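Local coordinates for protein chymotrypsin-like serine protease (Equine arteritis virus, PDB 1MBM) that is a chymotrypsin-like serine proteinase, nsp4 of an arterivirus, that probably cleaves the viral replicase polyproteins, at residues R37-T42 with F54-D59; S101-L106 with G148-T153. All coordinates share one frame; numbering follows the deposited sequence.

Contact 1. Residues R37-T42 with F54-D59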
loop_
_atom_site.group_PDB
_atom_site.type_symbol
_atom_site.label_atom_id
_atom_site.label_comp_id
_atom_site.label_asym_id
_atom_site.label_seq_id
_atom_site.Cartn_x
_atom_site.Cartn_y
_atom_site.Cartn_z
ATOM N N ARG A 37 8.775 15.379 -10.695
ATOM C CA ARG A 37 8.915 16.783 -10.308
ATOM C C ARG A 37 7.975 17.774 -11.016
ATOM O O ARG A 37 7.537 18.741 -10.412
ATOM C CB ARG A 37 10.377 17.239 -10.415
ATOM C CG ARG A 37 10.524 18.700 -10.840
ATOM C CD ARG A 37 11.473 19.548 -10.013
ATOM N NE ARG A 37 11.791 20.788 -10.716
ATOM C CZ ARG A 37 12.866 21.530 -10.485
ATOM N NH1 ARG A 37 13.742 21.172 -9.555
ATOM N NH2 ARG A 37 13.066 22.635 -11.183
ATOM N N ALA A 38 7.644 17.530 -12.279
ATOM C CA ALA A 38 6.719 18.416 -12.980
ATOM C C ALA A 38 5.330 18.424 -12.320
ATOM O O ALA A 38 4.466 19.209 -12.704
ATOM C CB ALA A 38 6.623 18.048 -14.449
ATOM N N ASN A 39 5.138 17.549 -11.328
ATOM C CA ASN A 39 3.915 17.474 -10.521
ATOM C C ASN A 39 2.617 17.145 -11.256
ATOM O O ASN A 39 1.531 17.233 -10.676
ATOM C CB ASN A 39 3.733 18.740 -9.671
ATOM C CG ASN A 39 4.310 18.595 -8.271
ATOM O OD1 ASN A 39 5.387 19.107 -7.961
ATOM N ND2 ASN A 39 3.580 17.906 -7.414
ATOM N N MET A 40 2.737 16.742 -12.516
ATOM C CA MET A 40 1.578 16.414 -13.331
ATOM C C MET A 40 1.585 14.937 -13.727
ATOM O O MET A 40 2.644 14.366 -13.977
ATOM C CB MET A 40 1.566 17.293 -14.576
ATOM C CG MET A 40 0.190 17.614 -15.092
ATOM S SD MET A 40 0.189 19.093 -16.125
ATOM C CE MET A 40 1.191 18.544 -17.531
ATOM N N ALA A 41 0.407 14.320 -13.774
ATOM C CA ALA A 41 0.303 12.916 -14.163
ATOM C C ALA A 41 -1.101 12.548 -14.629
ATOM O O ALA A 41 -2.093 13.137 -14.209
ATOM C CB ALA A 41 0.739 12.009 -13.031
ATOM N N THR A 42 -1.182 11.544 -15.488
ATOM C CA THR A 42 -2.466 11.153 -16.044
ATOM C C THR A 42 -2.969 9.855 -15.420
ATOM O O THR A 42 -2.244 8.861 -15.369
ATOM C CB THR A 42 -2.363 11.024 -17.571
ATOM O OG1 THR A 42 -2.060 12.309 -18.154
ATOM C CG2 THR A 42 -3.724 10.687 -18.151
ATOM N N PHE A 54 -0.652 17.193 -8.411
ATOM C CA PHE A 54 -0.594 16.556 -7.097
ATOM C C PHE A 54 0.133 17.348 -6.012
ATOM O O PHE A 54 1.208 17.894 -6.237
ATOM C CB PHE A 54 0.114 15.198 -7.216
ATOM C CG PHE A 54 -0.656 14.173 -7.996
ATOM C CD1 PHE A 54 -0.650 14.189 -9.391
ATOM C CD2 PHE A 54 -1.371 13.180 -7.340
ATOM C CE1 PHE A 54 -1.361 13.235 -10.115
ATOM C CE2 PHE A 54 -2.090 12.237 -8.056
ATOM C CZ PHE A 54 -2.077 12.267 -9.459
ATOM N N LYS A 55 -0.450 17.389 -4.825
ATOM C CA LYS A 55 0.268 17.930 -3.682
ATOM C C LYS A 55 0.995 16.748 -3.041
ATOM O O LYS A 55 0.451 15.644 -2.944
ATOM C CB LYS A 55 -0.676 18.618 -2.698
ATOM C CG LYS A 55 -1.611 19.621 -3.377
ATOM C CD LYS A 55 -1.904 20.832 -2.499
ATOM C CE LYS A 55 -2.447 20.424 -1.134
ATOM N NZ LYS A 55 -2.590 21.609 -0.237
ATOM N N LYS A 56 2.237 16.973 -2.629
ATOM C CA LYS A 56 3.069 15.890 -2.144
ATOM C C LYS A 56 3.554 16.059 -0.718
ATOM O O LYS A 56 3.774 17.177 -0.253
ATOM C CB LYS A 56 4.290 15.744 -3.059
ATOM C CG LYS A 56 3.959 15.348 -4.478
ATOM C CD LYS A 56 5.128 15.694 -5.386
ATOM C CE LYS A 56 4.997 15.070 -6.767
ATOM N NZ LYS A 56 6.105 15.573 -7.630
ATOM N N ASN A 57 3.699 14.930 -0.032
ATOM C CA ASN A 57 4.317 14.875 1.280
ATOM C C ASN A 57 5.227 13.650 1.251
ATOM O O ASN A 57 4.774 12.513 1.422
ATOM C CB ASN A 57 3.274 14.773 2.395
ATOM C CG ASN A 57 3.875 15.042 3.763
ATOM O OD1 ASN A 57 5.090 14.949 3.938
ATOM N ND2 ASN A 57 3.036 15.389 4.732
ATOM N N GLY A 58 6.519 13.871 1.035
ATOM C CA GLY A 58 7.411 12.750 0.804
ATOM C C GLY A 58 6.895 12.045 -0.436
ATOM O O GLY A 58 6.492 12.707 -1.399
ATOM N N ASP A 59 6.851 10.715 -0.410
ATOM C CA ASP A 59 6.391 9.948 -1.576
ATOM C C ASP A 59 4.862 9.782 -1.645
ATOM O O ASP A 59 4.359 9.103 -2.531
ATOM C CB ASP A 59 7.088 8.581 -1.632
ATOM C CG ASP A 59 6.996 7.915 -3.006
ATOM O OD1 ASP A 59 7.243 8.577 -4.051
ATOM O OD2 ASP A 59 6.699 6.713 -3.129
#

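Contact 2. Residues S101-L106 with G148-T153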
loop_
_atom_site.group_PDB
_atom_site.type_symbol
_atom_site.label_atom_id
_atom_site.label_comp_id
_atom_site.label_asym_id
_atom_site.label_seq_id
_atom_site.Cartn_x
_atom_site.Cartn_y
_atom_site.Cartn_z
ATOM N N SER A 101 3.426 -2.924 9.398
ATOM C CA SER A 101 3.777 -2.412 10.726
ATOM C C SER A 101 4.608 -1.154 10.487
ATOM O O SER A 101 5.014 -0.886 9.361
ATOM C CB SER A 101 4.578 -3.425 11.542
ATOM O OG SER A 101 5.875 -3.622 10.999
ATOM N N GLY A 102 4.867 -0.375 11.528
ATOM C CA GLY A 102 5.646 0.841 11.341
ATOM C C GLY A 102 7.090 0.523 10.983
ATOM O O GLY A 102 7.723 1.229 10.207
ATOM N N GLU A 103 7.597 -0.576 11.529
ATOM C CA GLU A 103 8.985 -0.953 11.340
ATOM C C GLU A 103 9.255 -1.764 10.079
ATOM O O GLU A 103 10.279 -1.564 9.428
ATOM C CB GLU A 103 9.477 -1.761 12.547
ATOM C CG GLU A 103 9.552 -0.990 13.852
ATOM C CD GLU A 103 8.240 -0.979 14.631
ATOM O OE1 GLU A 103 7.222 -1.530 14.150
ATOM O OE2 GLU A 103 8.230 -0.416 15.745
ATOM N N VAL A 104 8.365 -2.706 9.767
ATOM C CA VAL A 104 8.591 -3.655 8.674
ATOM C C VAL A 104 7.303 -3.942 7.888
ATOM O O VAL A 104 6.256 -4.221 8.473
ATOM C CB VAL A 104 9.163 -4.999 9.213
ATOM C CG1 VAL A 104 9.287 -6.040 8.100
ATOM C CG2 VAL A 104 10.529 -4.807 9.901
ATOM N N CYS A 105 7.379 -3.863 6.561
ATOM C CA CYS A 105 6.235 -4.196 5.726
ATOM C C CYS A 105 6.655 -5.226 4.671
ATOM O O CYS A 105 7.685 -5.070 4.029
ATOM C CB CYS A 105 5.664 -2.950 5.029
ATOM S SG CYS A 105 5.030 -1.630 6.109
ATOM N N LEU A 106 5.837 -6.258 4.491
ATOM C CA LEU A 106 6.109 -7.314 3.515
ATOM C C LEU A 106 4.941 -7.466 2.547
ATOM O O LEU A 106 3.799 -7.550 2.962
ATOM C CB LEU A 106 6.329 -8.655 4.221
ATOM C CG LEU A 106 7.328 -8.687 5.371
ATOM C CD1 LEU A 106 7.362 -10.067 5.982
ATOM C CD2 LEU A 106 8.703 -8.291 4.866
ATOM N N GLY A 148 8.347 0.671 7.119
ATOM C CA GLY A 148 9.075 -0.467 6.581
ATOM C C GLY A 148 10.603 -0.391 6.585
ATOM O O GLY A 148 11.262 -1.312 6.108
ATOM N N ALA A 149 11.169 0.681 7.135
ATOM C CA ALA A 149 12.622 0.901 7.073
ATOM C C ALA A 149 13.409 0.565 8.337
ATOM O O ALA A 149 14.632 0.746 8.369
ATOM C CB ALA A 149 12.906 2.332 6.667
ATOM N N ASP A 150 12.716 0.106 9.379
ATOM C CA ASP A 150 13.361 -0.198 10.657
ATOM C C ASP A 150 13.454 -1.703 10.895
ATOM O O ASP A 150 13.339 -2.491 9.959
ATOM C CB ASP A 150 12.583 0.443 11.811
ATOM C CG ASP A 150 12.275 1.905 11.565
ATOM O OD1 ASP A 150 13.172 2.642 11.090
ATOM O OD2 ASP A 150 11.155 2.401 11.807
ATOM N N THR A 151 13.671 -2.098 12.149
ATOM C CA THR A 151 13.723 -3.519 12.489
ATOM C C THR A 151 12.736 -3.852 13.575
ATOM O O THR A 151 12.284 -2.975 14.299
ATOM C CB THR A 151 15.126 -3.984 12.960
ATOM O OG1 THR A 151 15.429 -3.425 14.244
ATOM C CG2 THR A 151 16.227 -3.467 12.058
ATOM N N VAL A 152 12.420 -5.138 13.693
ATOM C CA VAL A 152 11.563 -5.621 14.768
ATOM C C VAL A 152 11.889 -7.095 15.011
ATOM O O VAL A 152 12.264 -7.810 14.079
ATOM C CB VAL A 152 10.058 -5.447 14.435
ATOM C CG1 VAL A 152 9.634 -6.410 13.308
ATOM C CG2 VAL A 152 9.194 -5.653 15.686
ATOM N N THR A 153 11.785 -7.549 16.259
ATOM C CA THR A 153 12.029 -8.964 16.540
ATOM C C THR A 153 10.775 -9.747 16.202
ATOM O O THR A 153 9.679 -9.184 16.118
ATOM C CB THR A 153 12.384 -9.202 18.009
ATOM O OG1 THR A 153 11.357 -8.643 18.839
ATOM C CG2 THR A 153 13.655 -8.443 18.413
HETATM O O HOH W 1 10.186 2.807 8.961
HETATM O O HOH W 2 9.884 -3.365 5.236
#

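Contact 1. Residues R37-T42 with F54-D59
Asn39 meets Phe54 through the main chain: the Phe54 N-H donates to Asn39 O at 3.1 Å (N-H...O 152°). The same carbonyl oxygen lies in the plane of the Phe54 ring, at its edge, 4.0 Å from CD1. The Asn39 side chain reaches the backbone carbonyl of the same residue, ND2 lying 2.6 Å from Phe54 O. The bond lies where the chain enters strand 40-45, which pairs with strand 48-57 as an antiparallel hairpin in the N-terminal six-stranded barrel of the chymotrypsin-like fold, next to helix 32-35; backbone bonding between Ala41 and Leu52 continues the pairing. Farther along the second strand, Lys56 comes at Asn39 from the opposite direction. Its chain is extended beyond CG (chi2 161°), which carries CE to 3.2 Å from Asn39 ND2. NZ, 3.4 Å from ND2, meets another donor there and is instead hydrogen-bonded to Gly36 O. Apolar contact comes from Ala41, whose CB approaches Phe54 CE1 obliquely at 3.8 Å; the buried ring also packs on Val35, Ala61 and Ala63. Past the strand end, Asp59 is hydrogen-bonded to His33, consistent with a place in the catalytic triad.

Contact 2. Residues S101-L106 with G148-T153
Gly148 N donates to Gly102 O at 3.2 Å, a straight bond (167°) arriving from above the carbonyl plane. Next to it Asp150 N donates to Glu103 O at 3.0 Å, this time in the carbonyl plane. Beside these bonds, toward Cys105, the backbones are in contact, Gly148 CA lying 3.8 Å from Val104 CA. Gly148 has a positive phi (103°) and brings its CA against the Val104 backbone. Side chains close the rest: Glu103 lays its aliphatic part on the other segment, CG 3.4 Å from Thr151 O, while Val104 CG2, anti to its carbonyl carbon, meets Val152 CG1 at 3.9 Å. Two waters bridge the segments, one linking Gly102 O with Ala149 N, the other Gly148 O with Cys105 N. Behind this layer Ser101 OG donates to Val104 O at 2.6 Å, tying the turn across its own base. Outward, the first segment enters strand 105-106, which pairs with strand 136-140 of the second barrel. The other runs into strand 152-153, parallel to strand 176-177, whose Ile176 touches Val104; Thr153 then N-caps helix 154-158 through a bond to Ser156 N.

Contact 1 and contact 2 share no strand and do not touch, their centres being about 26 Å apart. Both are partly buried; contact 1 is centred farther from the chain centre (about 17 Å, against about 14 Å for contact 2), with Ala41 and Phe54 buried, against Val104, Cys105 and Gly148. Contact 1 is local, a hairpin of the first barrel closed across 11 residues, and its second segment ends in the presumed catalytic acid. Contact 2 spans 41 residues and couples a turn of the second barrel to the chain leading toward the C-terminal part. In chemistry, 37-42 with 54-59 combines a single backbone hydrogen bond with polar side chains and an aromatic ring, whereas 101-106 with 148-153 relies on two backbone bonds, bridging waters and a valine pair.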